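Local coordinates for glyoxalase family protein (Listeria monocytogenes, PDB 2P7O) that catalyses the hydration of the antibiotic fosfomycin with the help of manganese, making its bacterial host resistant to the drug, at residues F47-G51 / L52-I56. Numbering follows the deposited sequence. Where two conformers were deposited one is given.
Sequences FLIAG and LWICI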
ATOM      1  N   PHE A  47      -0.861   3.867  13.426  1.00 20.80           N
ATOM      2  CA  PHE A  47      -1.635   2.730  13.909  1.00 21.78           C
ATOM      3  C   PHE A  47      -0.875   1.449  13.534  1.00 23.83           C
ATOM      4  O   PHE A  47       0.049   1.438  12.701  1.00 25.64           O
ATOM      5  CB  PHE A  47      -2.986   2.619  13.198  1.00 21.79           C
ATOM      6  CG  PHE A  47      -3.929   3.789  13.440  1.00 20.91           C
ATOM      7  CD1 PHE A  47      -3.871   4.895  12.629  1.00 21.03           C
ATOM      8  CD2 PHE A  47      -4.828   3.746  14.485  1.00 20.54           C
ATOM      9  CE1 PHE A  47      -4.677   5.967  12.921  1.00 20.71           C
ATOM     10  CE2 PHE A  47      -5.652   4.831  14.779  1.00 22.31           C
ATOM     11  CZ  PHE A  47      -5.564   5.972  14.005  1.00 20.49           C
ATOM     12  N   LEU A  48      -1.211   0.371  14.217  1.00 19.49           N
ATOM     13  CA  LEU A  48      -0.741  -0.960  13.960  1.00 17.13           C
ATOM     14  C   LEU A  48      -1.979  -1.803  13.612  1.00 18.81           C
ATOM     15  O   LEU A  48      -2.941  -1.794  14.407  1.00 21.74           O
ATOM     16  CB  LEU A  48      -0.164  -1.655  15.209  1.00 24.56           C
ATOM     17  CG  LEU A  48       1.020  -0.884  15.794  1.00 32.98           C
ATOM     18  CD1 LEU A  48       1.975  -1.688  16.649  1.00 37.56           C
ATOM     19  CD2 LEU A  48       1.674  -0.370  14.533  1.00 46.43           C
ATOM     20  N   ILE A  49      -1.843  -2.534  12.525  1.00 21.32           N
ATOM     21  CA  ILE A  49      -2.840  -3.491  12.046  1.00 20.13           C
ATOM     22  C   ILE A  49      -2.103  -4.794  11.693  1.00 20.43           C
ATOM     23  O   ILE A  49      -1.442  -4.876  10.653  1.00 23.20           O
ATOM     24  CB  ILE A  49      -3.549  -2.925  10.805  1.00 18.50           C
ATOM     25  CG1 ILE A  49      -4.129  -1.515  11.016  1.00 19.55           C
ATOM     26  CG2 ILE A  49      -4.660  -3.889  10.350  1.00 22.34           C
ATOM     27  CD1 ILE A  49      -4.798  -1.009   9.759  1.00 21.96           C
ATOM     28  N   ALA A  50      -2.250  -5.726  12.632  1.00 21.84           N
ATOM     29  CA  ALA A  50      -1.715  -7.073  12.452  1.00 21.27           C
ATOM     30  C   ALA A  50      -0.252  -6.993  12.006  1.00 20.97           C
ATOM     31  O   ALA A  50       0.190  -7.662  11.073  1.00 25.64           O
ATOM     32  CB  ALA A  50      -2.555  -7.826  11.448  1.00 21.59           C
ATOM     33  N   GLY A  51       0.441  -6.062  12.647  1.00 26.41           N
ATOM     34  CA  GLY A  51       1.909  -5.986  12.445  1.00 23.58           C
ATOM     35  C   GLY A  51       2.308  -4.925  11.427  1.00 21.42           C
ATOM     36  O   GLY A  51       3.493  -4.549  11.262  1.00 30.23           O
ATOM     37  N   LEU A  52       1.344  -4.481  10.640  1.00 22.55           N
ATOM     38  CA  LEU A  52       1.671  -3.422   9.678  1.00 20.46           C
ATOM     39  C   LEU A  52       1.568  -2.079  10.422  1.00 18.31           C
ATOM     40  O   LEU A  52       0.547  -1.784  11.066  1.00 19.91           O
ATOM     41  CB  LEU A  52       0.678  -3.432   8.509  1.00 21.53           C
ATOM     42  CG  LEU A  52       0.582  -2.160   7.642  1.00 23.78           C
ATOM     43  CD1 LEU A  52       1.829  -2.011   6.783  1.00 31.01           C
ATOM     44  CD2 LEU A  52      -0.711  -2.182   6.845  1.00 31.74           C
ATOM     45  N   TRP A  53       2.603  -1.260  10.299  1.00 16.37           N
ATOM     46  CA  TRP A  53       2.643   0.115  10.748  1.00 18.58           C
ATOM     47  C   TRP A  53       2.046   1.036   9.694  1.00 15.71           C
ATOM     48  O   TRP A  53       2.614   1.214   8.607  1.00 21.77           O
ATOM     49  CB  TRP A  53       4.096   0.545  11.062  1.00 17.92           C
ATOM     50  CG  TRP A  53       4.672  -0.173  12.255  1.00 17.85           C
ATOM     51  CD1 TRP A  53       5.280  -1.418  12.199  1.00 19.80           C
ATOM     52  CD2 TRP A  53       4.769   0.259  13.628  1.00 19.68           C
ATOM     53  NE1 TRP A  53       5.716  -1.762  13.459  1.00 22.57           N
ATOM     54  CE2 TRP A  53       5.412  -0.760  14.340  1.00 24.96           C
ATOM     55  CE3 TRP A  53       4.379   1.432  14.317  1.00 24.62           C
ATOM     56  CZ2 TRP A  53       5.670  -0.698  15.724  1.00 27.38           C
ATOM     57  CZ3 TRP A  53       4.619   1.497  15.682  1.00 26.61           C
ATOM     58  CH2 TRP A  53       5.255   0.448  16.363  1.00 28.80           C
ATOM     59  N   ILE A  54       0.890   1.607  10.051  1.00 19.92           N
ATOM     60  CA  ILE A  54       0.274   2.511   9.092  1.00 19.66           C
ATOM     61  C   ILE A  54       0.211   3.932   9.623  1.00 20.70           C
ATOM     62  O   ILE A  54      -0.243   4.163  10.759  1.00 18.06           O
ATOM     63  CB  ILE A  54      -1.067   1.964   8.603  1.00 21.73           C
ATOM     64  CG1 ILE A  54      -1.712   2.884   7.544  1.00 24.45           C
ATOM     65  CG2 ILE A  54      -2.027   1.620   9.716  1.00 28.73           C
ATOM     66  CD1 ILE A  54      -2.492   2.158   6.456  1.00 28.96           C
ATOM     67  N   CYS A  55       0.727   4.863   8.808  1.00 16.68           N
ATOM     68  CA  CYS A  55       0.601   6.281   9.173  1.00 19.40           C
ATOM     69  C   CYS A  55      -0.495   6.917   8.351  1.00 18.46           C
ATOM     70  O   CYS A  55      -0.583   6.684   7.105  1.00 20.98           O
ATOM     71  CB  CYS A  55       1.961   6.963   8.816  1.00 21.02           C
ATOM     72  SG  CYS A  55       1.897   8.756   8.879  1.00 21.79           S
ATOM     73  N   ILE A  56      -1.341   7.707   9.007  1.00 18.90           N
ATOM     74  CA  ILE A  56      -2.236   8.545   8.196  1.00 19.82           C
ATOM     75  C   ILE A  56      -1.928  10.015   8.476  1.00 20.12           C
ATOM     76  O   ILE A  56      -1.527  10.319   9.589  1.00 22.14           O
ATOM     77  CB  ILE A  56      -3.733   8.334   8.463  0.62 18.84           C
ATOM     78  CG1 ILE A  56      -4.057   8.438   9.958  0.62 21.34           C
ATOM     79  CG2 ILE A  56      -4.203   7.022   7.849  0.62 15.88           C
ATOM     80  CD1 ILE A  56      -5.522   8.207  10.239  0.62 20.45           C
TER
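F47, I49 and I54 meet on the buried face of a two-residue β-hairpin, where I54 CG2 lies 3.7 Å from F47 CB and 3.8 Å from I49 CD1. That methyl reaches both because it sits between the backbone N and carbonyl carbon of I54, while CG1 runs anti to the N (chi1 -178°). In one of its two conformers I56 also brings CD1 to the edge of the F47 ring, a contact that is therefore doubtful; helix 15-26 covers both residues. On the other face, L48 and W53, a non-hydrogen-bonded pair, lie side by side. L48 CD2 stands over the indole in a CH-pi contact, 3.5 Å from the centroid of the W53 six-membered ring and 23° off its normal. This partly exposed pair also touches I31, and W53 packs near H7, a probable manganese ligand. The loose end is the type I' turn, where A50 and G51 are exposed; G51 takes phi 98°, a conformation suited to glycine. I49 and L52 pair through two backbone hydrogen bonds, L52 N to I49 O (2.8 Å) closing the turn. F47 and I54 exchange two more. With these backbone groups satisfied and apolar side chains packed on both faces, the chemistry is consistent with a hairpin held by both.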